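Local coordinates for putative uncharacterized protein (Pseudomonas phage 201phi2-1, PDB 3R4V) that is of unknown function but belongs to the phage tubulin-like proteins and carries a bound guanosine-5'-diphosphate, at residues 175-178 / 179-182; 194-197 / 198-201; 215-218 / 219-223; 274-277 / 278-282; 285-288 / 289-293. All blocks are in the same frame, centred on the assembly; numbering follows the deposited sequence. Where two conformers were deposited one is given.

Interaction 1 of 5, residues 175-178 / 179-182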
loop_
_atom_site.group_PDB
_atom_site.type_symbol
_atom_site.label_atom_id
_atom_site.label_comp_id
_atom_site.label_asym_id
_atom_site.label_seq_id
_atom_site.Cartn_x
_atom_site.Cartn_y
_atom_site.Cartn_z
ATOM N N VAL A 175 -4.189 12.578 -1.930
ATOM C CA VAL A 175 -3.583 12.611 -0.601
ATOM C C VAL A 175 -2.497 13.689 -0.542
ATOM O O VAL A 175 -2.348 14.368 0.472
ATOM C CB VAL A 175 -2.991 11.227 -0.172
ATOM C CG1 VAL A 175 -2.338 11.349 1.204
ATOM C CG2 VAL A 175 -4.097 10.204 -0.140
ATOM N N VAL A 176 -1.733 13.841 -1.624
ATOM C CA VAL A 176 -0.714 14.891 -1.676
ATOM C C VAL A 176 -1.391 16.242 -1.529
ATOM O O VAL A 176 -0.897 17.121 -0.830
ATOM C CB VAL A 176 0.129 14.831 -2.969
ATOM C CG1 VAL A 176 0.985 16.084 -3.116
ATOM C CG2 VAL A 176 1.015 13.575 -2.947
ATOM N N LEU A 177 -2.553 16.375 -2.157
ATOM C CA LEU A 177 -3.348 17.604 -2.053
ATOM C C LEU A 177 -3.827 17.802 -0.615
ATOM O O LEU A 177 -3.663 18.879 -0.027
ATOM C CB LEU A 177 -4.544 17.528 -2.997
ATOM C CG LEU A 177 -5.636 18.569 -2.795
ATOM C CD1 LEU A 177 -5.102 19.937 -3.181
ATOM C CD2 LEU A 177 -6.872 18.201 -3.614
ATOM N N LEU A 178 -4.417 16.750 -0.052
ATOM C CA LEU A 178 -4.900 16.775 1.326
ATOM C C LEU A 178 -3.862 17.343 2.286
ATOM O O LEU A 178 -4.195 18.186 3.129
ATOM C CB LEU A 178 -5.310 15.366 1.779
ATOM C CG LEU A 178 -5.663 15.196 3.266
ATOM C CD1 LEU A 178 -6.893 16.035 3.611
ATOM C CD2 LEU A 178 -5.894 13.717 3.638
ATOM N N VAL A 179 -2.618 16.869 2.177
ATOM C CA VAL A 179 -1.571 17.211 3.145
ATOM C C VAL A 179 -0.672 18.379 2.693
ATOM O O VAL A 179 0.418 18.575 3.227
ATOM C CB VAL A 179 -0.743 15.949 3.548
ATOM C CG1 VAL A 179 -1.696 14.845 4.004
ATOM C CG2 VAL A 179 0.075 15.450 2.369
ATOM N N ASN A 180 -1.148 19.170 1.732
ATOM C CA ASN A 180 -0.362 20.304 1.230
ATOM C C ASN A 180 -0.351 21.559 2.133
ATOM O O ASN A 180 0.301 22.553 1.814
ATOM C CB ASN A 180 -0.753 20.653 -0.216
ATOM C CG ASN A 180 -1.977 21.587 -0.311
ATOM O OD1 ASN A 180 -2.576 21.979 0.694
ATOM N ND2 ASN A 180 -2.336 21.951 -1.538
ATOM N N GLN A 181 -1.072 21.494 3.249
ATOM C CA GLN A 181 -1.010 22.496 4.319
ATOM C C GLN A 181 -1.533 23.866 3.902
ATOM O O GLN A 181 -1.265 24.871 4.563
ATOM C CB GLN A 181 0.414 22.599 4.891
ATOM C CG GLN A 181 0.940 21.276 5.463
ATOM C CD GLN A 181 2.311 21.390 6.117
ATOM O OE1 GLN A 181 2.752 22.477 6.479
ATOM N NE2 GLN A 181 2.990 20.259 6.269
ATOM N N ASN A 182 -2.297 23.894 2.817
ATOM C CA ASN A 182 -2.788 25.143 2.252
ATOM C C ASN A 182 -4.302 25.322 2.400
ATOM O O ASN A 182 -4.893 26.236 1.813
ATOM C CB ASN A 182 -2.366 25.238 0.778
ATOM C CG ASN A 182 -2.762 26.557 0.134
ATOM O OD1 ASN A 182 -2.349 27.626 0.579
ATOM N ND2 ASN A 182 -3.554 26.483 -0.931
HETATM O O HOH W 1 -3.026 19.987 4.782
#
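V179 N closes the last regular turn of helix 161-178 on V175 O, at 3.0 Å. The next amide, N180 N, reaches back only three residues, to L177 O at 3.1 Å. The bonding shortens to i to i+3 here as V179, the first residue to do so, leaves helical backbone angles. A water continues the exit: it donates to L178 O and accepts from Q181 N at 2.9 Å.

The side-chain polar contact is an Asx turn. N180 OD1 accepts from N182 N at 2.9 Å. With chi1 at 85°, N180 CG comes to 3.2 Å from L177 O. The N180 and L177 side chains lie side by side, with CD1 of L177 in plain contact with ND2 of N180 at 3.8 Å. ND2 bonds D257 OD2.

The apolar contact is L178 CG against V179 CG1 at 4.1 Å. Separately, V179 CG2 rests on a backbone carbonyl, 3.3 Å from V175 O.

The helix end is buried. L178 packs on W194 of helix 188-195 and on L230, L232 and F267 of strands 228-233 and 264-270. V179 touches V191 of helix 188-195 and F83 of a loop.

Interaction 2 of 5, residues 194-197 / 198-201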
loop_
_atom_site.group_PDB
_atom_site.type_symbol
_atom_site.label_atom_id
_atom_site.label_comp_id
_atom_site.label_asym_id
_atom_site.label_seq_id
_atom_site.Cartn_x
_atom_site.Cartn_y
_atom_site.Cartn_z
ATOM N N TRP A 194 -6.089 12.456 12.611
ATOM C CA TRP A 194 -6.995 11.709 11.761
ATOM C C TRP A 194 -6.461 10.305 11.540
ATOM O O TRP A 194 -7.183 9.328 11.714
ATOM C CB TRP A 194 -7.170 12.419 10.410
ATOM C CG TRP A 194 -7.716 11.576 9.291
ATOM C CD1 TRP A 194 -8.964 11.031 9.201
ATOM C CD2 TRP A 194 -7.029 11.211 8.088
ATOM N NE1 TRP A 194 -9.095 10.342 8.009
ATOM C CE2 TRP A 194 -7.918 10.437 7.312
ATOM C CE3 TRP A 194 -5.744 11.458 7.595
ATOM C CZ2 TRP A 194 -7.564 9.906 6.069
ATOM C CZ3 TRP A 194 -5.390 10.934 6.358
ATOM C CH2 TRP A 194 -6.294 10.169 5.609
ATOM N N VAL A 195 -5.195 10.204 11.146
ATOM C CA VAL A 195 -4.652 8.908 10.741
ATOM C C VAL A 195 -4.060 8.111 11.916
ATOM O O VAL A 195 -4.090 6.870 11.913
ATOM C CB VAL A 195 -3.633 9.056 9.578
ATOM C CG1 VAL A 195 -2.333 9.702 10.054
ATOM C CG2 VAL A 195 -3.373 7.704 8.954
ATOM N N ARG A 196 -3.541 8.822 12.920
ATOM C CA ARG A 196 -3.064 8.203 14.162
ATOM C C ARG A 196 -4.157 8.299 15.235
ATOM O O ARG A 196 -3.917 8.797 16.341
ATOM C CB ARG A 196 -1.805 8.910 14.660
ATOM C CG ARG A 196 -0.607 8.871 13.703
ATOM C CD ARG A 196 0.594 9.628 14.323
ATOM N NE ARG A 196 0.951 9.045 15.614
ATOM C CZ ARG A 196 1.762 8.004 15.747
ATOM N NH1 ARG A 196 2.335 7.479 14.673
ATOM N NH2 ARG A 196 2.013 7.495 16.944
ATOM N N PHE A 197 -5.360 7.841 14.902
ATOM C CA PHE A 197 -6.520 8.100 15.754
ATOM C C PHE A 197 -6.444 7.448 17.136
ATOM O O PHE A 197 -7.090 7.909 18.060
ATOM C CB PHE A 197 -7.839 7.758 15.046
ATOM C CG PHE A 197 -7.932 6.331 14.571
ATOM C CD1 PHE A 197 -8.329 5.320 15.441
ATOM C CD2 PHE A 197 -7.632 6.001 13.251
ATOM C CE1 PHE A 197 -8.415 4.000 15.019
ATOM C CE2 PHE A 197 -7.727 4.684 12.811
ATOM C CZ PHE A 197 -8.121 3.682 13.691
ATOM N N THR A 198 -5.674 6.374 17.275
ATOM C CA THR A 198 -5.514 5.732 18.589
ATOM C C THR A 198 -4.689 6.558 19.582
ATOM O O THR A 198 -4.670 6.258 20.774
ATOM C CB THR A 198 -4.845 4.357 18.472
ATOM O OG1 THR A 198 -3.690 4.478 17.643
ATOM C CG2 THR A 198 -5.794 3.333 17.853
ATOM N N ASP A 199 -4.000 7.590 19.106
ATOM C CA ASP A 199 -3.178 8.401 20.006
ATOM C C ASP A 199 -4.051 9.089 21.056
ATOM O O ASP A 199 -3.697 9.132 22.238
ATOM C CB ASP A 199 -2.377 9.451 19.227
ATOM C CG ASP A 199 -1.072 8.905 18.674
ATOM O OD1 ASP A 199 -0.829 7.689 18.814
ATOM O OD2 ASP A 199 -0.298 9.696 18.091
ATOM N N LYS A 200 -5.188 9.626 20.621
ATOM C CA LYS A 200 -6.096 10.331 21.525
ATOM C C LYS A 200 -7.339 9.517 21.888
ATOM O O LYS A 200 -8.014 9.815 22.875
ATOM C CB LYS A 200 -6.502 11.681 20.930
ATOM C CG LYS A 200 -5.324 12.597 20.658
ATOM C CD LYS A 200 -5.779 13.990 20.260
ATOM C CE LYS A 200 -4.605 14.958 20.231
ATOM N NZ LYS A 200 -5.030 16.357 19.924
ATOM N N HIS A 201 -7.647 8.506 21.080
ATOM C CA HIS A 201 -8.761 7.603 21.361
ATOM C C HIS A 201 -8.200 6.254 21.776
ATOM O O HIS A 201 -8.202 5.294 21.003
ATOM C CB HIS A 201 -9.689 7.486 20.149
ATOM C CG HIS A 201 -10.339 8.781 19.768
ATOM N ND1 HIS A 201 -11.497 9.236 20.364
ATOM C CD2 HIS A 201 -9.982 9.727 18.868
ATOM C CE1 HIS A 201 -11.830 10.403 19.840
ATOM N NE2 HIS A 201 -10.928 10.724 18.930
HETATM O O HOH W 2 -5.221 10.690 17.936
#
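R196 and D199 are joined by a salt bridge just past the end of helix 188-195. R196 is the first residue to leave helical angles, and its side chain can be followed outward. CB lies 3.8 Å from D199 OD2. CG continues beside the backbone N, and the chain then bends at chi3, 58°, which brings the guanidinium edge to D199. CD passes D199 OD2 at 3.9 Å. NE makes the main bond, to D199 OD2 at 2.8 Å, with an N-H...O angle of 163°. The oxygen lies in the guanidinium plane, at its edge. NE meets OD2 from above the carboxylate plane; the two planes are 56° apart. NH2 adds two weak bonds, one to each carboxylate oxygen of D199. NH1 points elsewhere and bonds A111 O.

The backbone draws the same residues together. D199 N donates to R196 O at 3.0 Å, and a water donates to that same oxygen while accepting from K200 N. Next, H201 N bonds F197 O at 3.1 Å, and the H201 ring meets this oxygen at its edge. H201 ND1 bonds Y203 OH. F197 CE1 touches T198 CG2 at 3.9 Å, while the F197 ring also packs on I269, C209 and P147.

The R196-D199 pair is an i to i+3 salt bridge across a type I beta turn, with F197 and T198 at the two central positions. It lies in the loop that leads from helix 188-195 to strand 208-214 of the tubulin-like C-terminal domain.

Interaction 3 of 5, residues 215-218 / 219-223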
loop_
_atom_site.group_PDB
_atom_site.type_symbol
_atom_site.label_atom_id
_atom_site.label_comp_id
_atom_site.label_asym_id
_atom_site.label_seq_id
_atom_site.Cartn_x
_atom_site.Cartn_y
_atom_site.Cartn_z
ATOM N N THR A 215 -15.450 11.190 -3.640
ATOM C CA THR A 215 -15.685 12.551 -4.090
ATOM C C THR A 215 -17.138 12.994 -3.986
ATOM O O THR A 215 -17.509 14.034 -4.533
ATOM C CB THR A 215 -15.208 12.744 -5.532
ATOM O OG1 THR A 215 -15.848 11.771 -6.367
ATOM C CG2 THR A 215 -13.710 12.575 -5.615
ATOM N N THR A 216 -17.960 12.214 -3.284
ATOM C CA THR A 216 -19.336 12.626 -2.983
ATOM C C THR A 216 -19.673 12.352 -1.524
ATOM O O THR A 216 -19.049 11.509 -0.875
ATOM C CB THR A 216 -20.391 11.871 -3.807
ATOM O OG1 THR A 216 -20.294 10.470 -3.520
ATOM C CG2 THR A 216 -20.209 12.116 -5.307
ATOM N N ARG A 217 -20.680 13.048 -1.018
ATOM C CA ARG A 217 -21.149 12.778 0.333
ATOM C C ARG A 217 -21.723 11.368 0.382
ATOM O O ARG A 217 -21.464 10.624 1.316
ATOM C CB ARG A 217 -22.195 13.803 0.762
ATOM C CG ARG A 217 -22.889 13.476 2.073
ATOM C CD ARG A 217 -24.013 14.465 2.366
ATOM N NE ARG A 217 -24.892 13.978 3.424
ATOM C CZ ARG A 217 -25.910 14.666 3.924
ATOM N NH1 ARG A 217 -26.183 15.879 3.465
ATOM N NH2 ARG A 217 -26.656 14.139 4.886
ATOM N N LYS A 218 -22.492 11.010 -0.643
ATOM C CA LYS A 218 -23.209 9.736 -0.691
ATOM C C LYS A 218 -22.269 8.536 -0.580
ATOM O O LYS A 218 -22.519 7.618 0.198
ATOM C CB LYS A 218 -24.009 9.629 -1.991
ATOM C CG LYS A 218 -25.159 8.634 -1.955
ATOM C CD LYS A 218 -26.371 9.225 -1.252
ATOM C CE LYS A 218 -27.575 8.299 -1.346
ATOM N NZ LYS A 218 -27.329 6.986 -0.683
ATOM N N ASP A 219 -21.202 8.548 -1.375
ATOM C CA ASP A 219 -20.209 7.484 -1.361
ATOM C C ASP A 219 -19.498 7.424 -0.014
ATOM O O ASP A 219 -19.197 6.342 0.489
ATOM C CB ASP A 219 -19.157 7.708 -2.465
ATOM C CG ASP A 219 -19.717 7.527 -3.872
ATOM O OD1 ASP A 219 -20.486 6.567 -4.082
ATOM O OD2 ASP A 219 -19.378 8.341 -4.769
ATOM N N ALA A 220 -19.202 8.588 0.556
ATOM C CA ALA A 220 -18.470 8.627 1.819
ATOM C C ALA A 220 -19.348 8.113 2.958
ATOM O O ALA A 220 -18.860 7.392 3.836
ATOM C CB ALA A 220 -17.963 10.034 2.117
ATOM N N GLU A 221 -20.636 8.471 2.931
ATOM C CA GLU A 221 -21.602 8.003 3.932
ATOM C C GLU A 221 -21.792 6.504 3.865
ATOM O O GLU A 221 -22.181 5.882 4.843
ATOM C CB GLU A 221 -22.987 8.627 3.735
ATOM C CG GLU A 221 -23.085 10.102 3.996
ATOM C CD GLU A 221 -24.512 10.603 3.840
ATOM O OE1 GLU A 221 -25.176 10.231 2.841
ATOM O OE2 GLU A 221 -24.967 11.359 4.723
ATOM N N ASN A 222 -21.540 5.923 2.701
ATOM C CA ASN A 222 -21.715 4.490 2.550
ATOM C C ASN A 222 -20.521 3.646 3.023
ATOM O O ASN A 222 -20.576 2.417 2.968
ATOM C CB ASN A 222 -22.102 4.145 1.110
ATOM C CG ASN A 222 -23.412 4.810 0.679
ATOM O OD1 ASN A 222 -24.263 5.146 1.510
ATOM N ND2 ASN A 222 -23.574 5.001 -0.630
ATOM N N VAL A 223 -19.455 4.290 3.497
ATOM C CA VAL A 223 -18.345 3.544 4.096
ATOM C C VAL A 223 -18.841 2.972 5.425
ATOM O O VAL A 223 -19.262 3.717 6.301
ATOM C CB VAL A 223 -17.111 4.438 4.351
ATOM C CG1 VAL A 223 -16.027 3.655 5.077
ATOM C CG2 VAL A 223 -16.575 5.015 3.045
HETATM O O HOH W 3 -16.558 8.789 -4.703
HETATM O O HOH W 4 -27.546 11.361 5.295
HETATM O O HOH W 5 -26.585 8.049 2.176
#
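T216 and D219 grip each other at the start of helix 217-221. D219 N donates to T216 OG1 at 3.0 Å, and T216 OG1 donates to D219 OD2 at 2.6 Å. The hydroxyl meets that oxygen from above the carboxylate plane. The chi1 of T216, 61°, places OG1 between its own N and C, where it can face the first turn. Farther along, R217 holds E221. NE and NH2 both bond E221 OE2, from the same face of the carboxylate, at 2.9 and 3.3 Å. This oxygen lies in the guanidinium plane, but the two planes stand 81° apart.

T216 is therefore the N-cap of the helix, a short one that follows strand 208-214 and precedes strand 228-233 in the chain of the tubulin-like C-terminal domain. The R217-E221 pair is an i to i+4 salt bridge. Beneath it, E221 N bonds R217 O at 2.8 Å, and A220 N bonds T216 O.

Waters make the next shell. One accepts from T215 N and donates to D219 OD2, giving D219 OD2 a second donor. Another links R217 NH2 to E221 OE2, and a third links K218 NZ to E221 OE1, whose direct separation is 5.3 Å. R217 touches V240 and F242, and E221 also touches F242. On the inner side, A220 packs on H266 and V223 on V268 and N270.

Interaction 4 of 5, residues 274-277 / 278-282; sequences VVEI and MKTIT
The first turns of the long C-terminal helix 274-294 hold this contact. Regular i to i+4 backbone bonds run through it: M278 N to V274 O, K279 N to V275 O, T280 N to E276 O at 2.9 Å, and I281 N to I277 O at 3.2 Å.

The side chains pair with the same spacing. I277 and I281 lie side by side and point the same way. I281 was deposited in two conformers, and in one of them CG2 of I277 meets CD1 of I281 at 4.1 Å. The branch does this because CG2 of I277 lies anti to its backbone N, while in that conformer CG1 and CD1 of I281 run back along the helix past I277 O; CG1 is 3.3 Å from that oxygen. V274 CG1 touches M278 CG at 4.2 Å, and the M278 chain then folds at chi2 and chi3.

The polar pair is E276 and T280, also alongside each other. T280 OG1 lies 3.1 Å from E276 O, the oxygen that already takes the T280 amide. A water bridges the two side chains. It donates to E276 OE2 at 3.2 Å and lies 2.5 Å from T280 OG1. K279 turns away to a salt bridge with D283.

The apolar side faces the protein. I277 and I281 pack on Y152 of strand 148-154. I281 also reaches D130 and I131 of helix 124-144, and M278 packs on M134 of the same helix.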
loop_
_atom_site.group_PDB
_atom_site.type_symbol
_atom_site.label_atom_id
_atom_site.label_comp_id
_atom_site.label_asym_id
_atom_site.label_seq_id
_atom_site.Cartn_x
_atom_site.Cartn_y
_atom_site.Cartn_z
ATOM N N VAL A 274 -11.749 -5.096 6.229
ATOM C CA VAL A 274 -10.541 -5.930 6.112
ATOM C C VAL A 274 -10.883 -7.421 6.190
ATOM O O VAL A 274 -10.247 -8.244 5.536
ATOM C CB VAL A 274 -9.494 -5.551 7.169
ATOM C CG1 VAL A 274 -8.286 -6.517 7.136
ATOM C CG2 VAL A 274 -9.014 -4.101 6.931
ATOM N N VAL A 275 -11.905 -7.772 6.972
ATOM C CA VAL A 275 -12.314 -9.176 7.049
ATOM C C VAL A 275 -12.655 -9.725 5.666
ATOM O O VAL A 275 -12.168 -10.786 5.263
ATOM C CB VAL A 275 -13.517 -9.376 7.970
ATOM C CG1 VAL A 275 -13.957 -10.840 7.933
ATOM C CG2 VAL A 275 -13.185 -8.938 9.393
ATOM N N GLU A 276 -13.475 -8.987 4.931
ATOM C CA GLU A 276 -13.889 -9.416 3.598
ATOM C C GLU A 276 -12.726 -9.430 2.614
ATOM O O GLU A 276 -12.653 -10.303 1.740
ATOM C CB GLU A 276 -15.007 -8.525 3.059
ATOM C CG GLU A 276 -15.450 -8.873 1.657
ATOM C CD GLU A 276 -16.398 -7.840 1.076
ATOM O OE1 GLU A 276 -17.372 -7.466 1.766
ATOM O OE2 GLU A 276 -16.161 -7.392 -0.069
ATOM N N ILE A 277 -11.824 -8.460 2.737
ATOM C CA ILE A 277 -10.639 -8.454 1.892
ATOM C C ILE A 277 -9.832 -9.738 2.088
ATOM O O ILE A 277 -9.417 -10.383 1.109
ATOM C CB ILE A 277 -9.761 -7.212 2.159
ATOM C CG1 ILE A 277 -10.452 -5.951 1.624
ATOM C CG2 ILE A 277 -8.385 -7.372 1.552
ATOM C CD1 ILE A 277 -9.730 -4.674 2.026
ATOM N N MET A 278 -9.630 -10.125 3.347
ATOM C CA MET A 278 -8.885 -11.347 3.639
ATOM C C MET A 278 -9.624 -12.578 3.136
ATOM O O MET A 278 -9.017 -13.501 2.584
ATOM C CB MET A 278 -8.597 -11.479 5.132
ATOM C CG MET A 278 -7.618 -10.395 5.650
ATOM S SD MET A 278 -6.027 -10.346 4.793
ATOM C CE MET A 278 -5.174 -11.708 5.562
ATOM N N LYS A 279 -10.933 -12.585 3.331
ATOM C CA LYS A 279 -11.765 -13.722 2.949
ATOM C C LYS A 279 -11.728 -13.920 1.434
ATOM O O LYS A 279 -11.631 -15.047 0.947
ATOM C CB LYS A 279 -13.201 -13.522 3.446
ATOM C CG LYS A 279 -14.174 -14.626 3.050
ATOM C CD LYS A 279 -13.822 -15.958 3.698
ATOM C CE LYS A 279 -14.887 -17.013 3.365
ATOM N NZ LYS A 279 -14.503 -18.380 3.820
ATOM N N THR A 280 -11.775 -12.821 0.689
ATOM C CA THR A 280 -11.787 -12.908 -0.764
ATOM C C THR A 280 -10.482 -13.525 -1.252
ATOM O O THR A 280 -10.485 -14.404 -2.117
ATOM C CB THR A 280 -11.993 -11.517 -1.405
ATOM O OG1 THR A 280 -13.331 -11.076 -1.143
ATOM C CG2 THR A 280 -11.796 -11.585 -2.903
ATOM N N ILE A 281 -9.371 -13.059 -0.690
ATOM C CA ILE A 281 -8.045 -13.583 -1.027
ATOM C C ILE A 281 -7.917 -15.058 -0.655
ATOM O O ILE A 281 -7.463 -15.870 -1.461
ATOM C CB ILE A 281 -6.926 -12.783 -0.323
ATOM C CG1 ILE A 281 -6.923 -11.335 -0.809
ATOM C CG2 ILE A 281 -5.558 -13.427 -0.568
ATOM C CD1 ILE A 281 -6.035 -10.429 0.021
ATOM N N THR A 282 -8.323 -15.405 0.563
ATOM C CA THR A 282 -8.144 -16.792 0.992
ATOM C C THR A 282 -9.054 -17.754 0.241
ATOM O O THR A 282 -8.649 -18.881 -0.051
ATOM C CB THR A 282 -8.275 -17.001 2.531
ATOM O OG1 THR A 282 -9.532 -16.502 2.998
ATOM C CG2 THR A 282 -7.141 -16.305 3.262
HETATM O O HOH W 6 -13.316 -8.539 -1.034
#

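Interaction 5 of 5, residues 285-288 / 289-293; sequences KLEM and TRQQS
E287 lies alongside R290, its carboxylate set against the edge of the guanidinium. This is a side-on, two-nitrogen salt bridge between residues i and i+3 on helix 274-294, the long C-terminal helix of this tubulin-like protein. R290 NE bonds E287 OE1 at 3.0 Å, and R290 NH2 bonds E287 OE2 at 2.8 Å. NH2 uses the syn lone pair of OE2. NE also comes from the syn side of OE1, but 31° out of the carboxylate plane. The two planes are 36° apart, so the pair is twisted, not flat. The bends that bring the groups together are at chi2 of E287 and chi3 of R290.

Q291 joins the same carboxylate. Its NE2 donates to E287 OE2 at 2.7 Å from the anti side, so OE2 takes two donors and the carboxylate is held by three bonds in all. This should fix its rotation and would be expected to keep it ionised.

Backbone bonds continue the helix. R290 N donates to L286 O, Q291 N to E287 O, and Q292 N to M288 O at 3.0 Å. The inner side of the turn looks to helix 124-144: K285 and M288 touch L127, and M288 and T289 touch T124. Q292 NE2 bonds T124 OG1.

K285 O carries two donors. T289 N reaches it at 2.8 Å, and T289 OG1 donates to it at 3.1 Å from 40° above the carbonyl plane.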
loop_
_atom_site.group_PDB
_atom_site.type_symbol
_atom_site.label_atom_id
_atom_site.label_comp_id
_atom_site.label_asym_id
_atom_site.label_seq_id
_atom_site.Cartn_x
_atom_site.Cartn_y
_atom_site.Cartn_z
ATOM N N LYS A 285 -7.497 -18.318 -3.137
ATOM C CA LYS A 285 -6.349 -19.207 -3.025
ATOM C C LYS A 285 -6.805 -20.648 -2.797
ATOM O O LYS A 285 -6.255 -21.584 -3.376
ATOM C CB LYS A 285 -5.418 -18.746 -1.902
ATOM C CG LYS A 285 -4.116 -19.527 -1.844
ATOM C CD LYS A 285 -3.274 -19.109 -0.661
ATOM C CE LYS A 285 -1.995 -19.917 -0.604
ATOM N NZ LYS A 285 -1.655 -20.256 0.802
ATOM N N LEU A 286 -7.825 -20.836 -1.965
ATOM C CA LEU A 286 -8.379 -22.184 -1.751
ATOM C C LEU A 286 -8.880 -22.822 -3.061
ATOM O O LEU A 286 -8.642 -24.006 -3.336
ATOM C CB LEU A 286 -9.520 -22.136 -0.741
ATOM C CG LEU A 286 -10.148 -23.485 -0.397
ATOM C CD1 LEU A 286 -9.136 -24.349 0.344
ATOM C CD2 LEU A 286 -11.411 -23.292 0.437
ATOM N N GLU A 287 -9.584 -22.030 -3.862
ATOM C CA GLU A 287 -10.090 -22.511 -5.139
ATOM C C GLU A 287 -8.947 -22.887 -6.081
ATOM O O GLU A 287 -8.989 -23.936 -6.709
ATOM C CB GLU A 287 -11.022 -21.479 -5.781
ATOM C CG GLU A 287 -11.489 -21.854 -7.205
ATOM C CD GLU A 287 -12.141 -23.240 -7.296
ATOM O OE1 GLU A 287 -12.610 -23.782 -6.266
ATOM O OE2 GLU A 287 -12.180 -23.792 -8.417
ATOM N N MET A 288 -7.922 -22.047 -6.160
ATOM C CA MET A 288 -6.767 -22.351 -7.005
ATOM C C MET A 288 -6.033 -23.598 -6.508
ATOM O O MET A 288 -5.611 -24.452 -7.300
ATOM C CB MET A 288 -5.784 -21.182 -7.041
ATOM C CG MET A 288 -6.222 -19.981 -7.839
ATOM S SD MET A 288 -4.764 -18.980 -8.228
ATOM C CE MET A 288 -3.868 -20.124 -9.271
ATOM N N THR A 289 -5.868 -23.694 -5.191
ATOM C CA THR A 289 -5.170 -24.839 -4.617
ATOM C C THR A 289 -5.981 -26.126 -4.784
ATOM O O THR A 289 -5.420 -27.198 -5.006
ATOM C CB THR A 289 -4.828 -24.603 -3.132
ATOM O OG1 THR A 289 -3.872 -23.538 -3.034
ATOM C CG2 THR A 289 -4.230 -25.858 -2.531
ATOM N N ARG A 290 -7.301 -26.023 -4.688
ATOM C CA ARG A 290 -8.143 -27.177 -4.948
ATOM C C ARG A 290 -7.829 -27.708 -6.348
ATOM O O ARG A 290 -7.606 -28.909 -6.545
ATOM C CB ARG A 290 -9.624 -26.817 -4.833
ATOM C CG ARG A 290 -10.554 -28.010 -5.018
ATOM C CD ARG A 290 -12.012 -27.582 -5.064
ATOM N NE ARG A 290 -12.306 -26.771 -6.240
ATOM C CZ ARG A 290 -12.600 -27.272 -7.436
ATOM N NH1 ARG A 290 -12.631 -28.587 -7.618
ATOM N NH2 ARG A 290 -12.857 -26.461 -8.453
ATOM N N GLN A 291 -7.789 -26.807 -7.322
ATOM C CA GLN A 291 -7.511 -27.221 -8.694
ATOM C C GLN A 291 -6.136 -27.868 -8.838
ATOM O O GLN A 291 -5.988 -28.885 -9.505
ATOM C CB GLN A 291 -7.657 -26.036 -9.642
ATOM C CG GLN A 291 -9.092 -25.541 -9.763
ATOM C CD GLN A 291 -9.191 -24.232 -10.525
ATOM O OE1 GLN A 291 -8.263 -23.845 -11.239
ATOM N NE2 GLN A 291 -10.317 -23.539 -10.372
ATOM N N GLN A 292 -5.132 -27.284 -8.197
ATOM C CA GLN A 292 -3.782 -27.835 -8.231
ATOM C C GLN A 292 -3.720 -29.238 -7.615
ATOM O O GLN A 292 -3.076 -30.138 -8.162
ATOM C CB GLN A 292 -2.808 -26.887 -7.513
ATOM C CG GLN A 292 -2.642 -25.521 -8.190
ATOM C CD GLN A 292 -1.750 -24.570 -7.397
ATOM O OE1 GLN A 292 -1.356 -24.864 -6.266
ATOM N NE2 GLN A 292 -1.440 -23.423 -7.984
ATOM N N SER A 293 -4.388 -29.435 -6.478
ATOM C CA SER A 293 -4.343 -30.734 -5.807
ATOM C C SER A 293 -5.113 -31.809 -6.582
ATOM O O SER A 293 -4.792 -32.994 -6.497
ATOM C CB SER A 293 -4.843 -30.634 -4.359
ATOM O OG SER A 293 -6.247 -30.472 -4.307
#

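Overall arrangement
Interaction 1 is the buried one. It ends helix 161-178 and touches interaction 2 through L178 CD2 and W194 CZ3 at 3.9 Å. Interaction 2, partly buried, likewise follows a helix end, but there a salt bridge binds the turn where interaction 1 has an Asx turn. Interactions 3, 4 and 5 are surface contacts. Interaction 3 starts a short helix with a cap and an i to i+4 salt bridge. Interactions 4 and 5 share helix 274-294, their centres about 16 Å apart, and both face helix 124-144. Interaction 4 mixes an apolar stripe with a water-bridged polar pair, whereas interaction 5 is chiefly charged. Interactions 1 and 5 lie about 44 Å apart between centres.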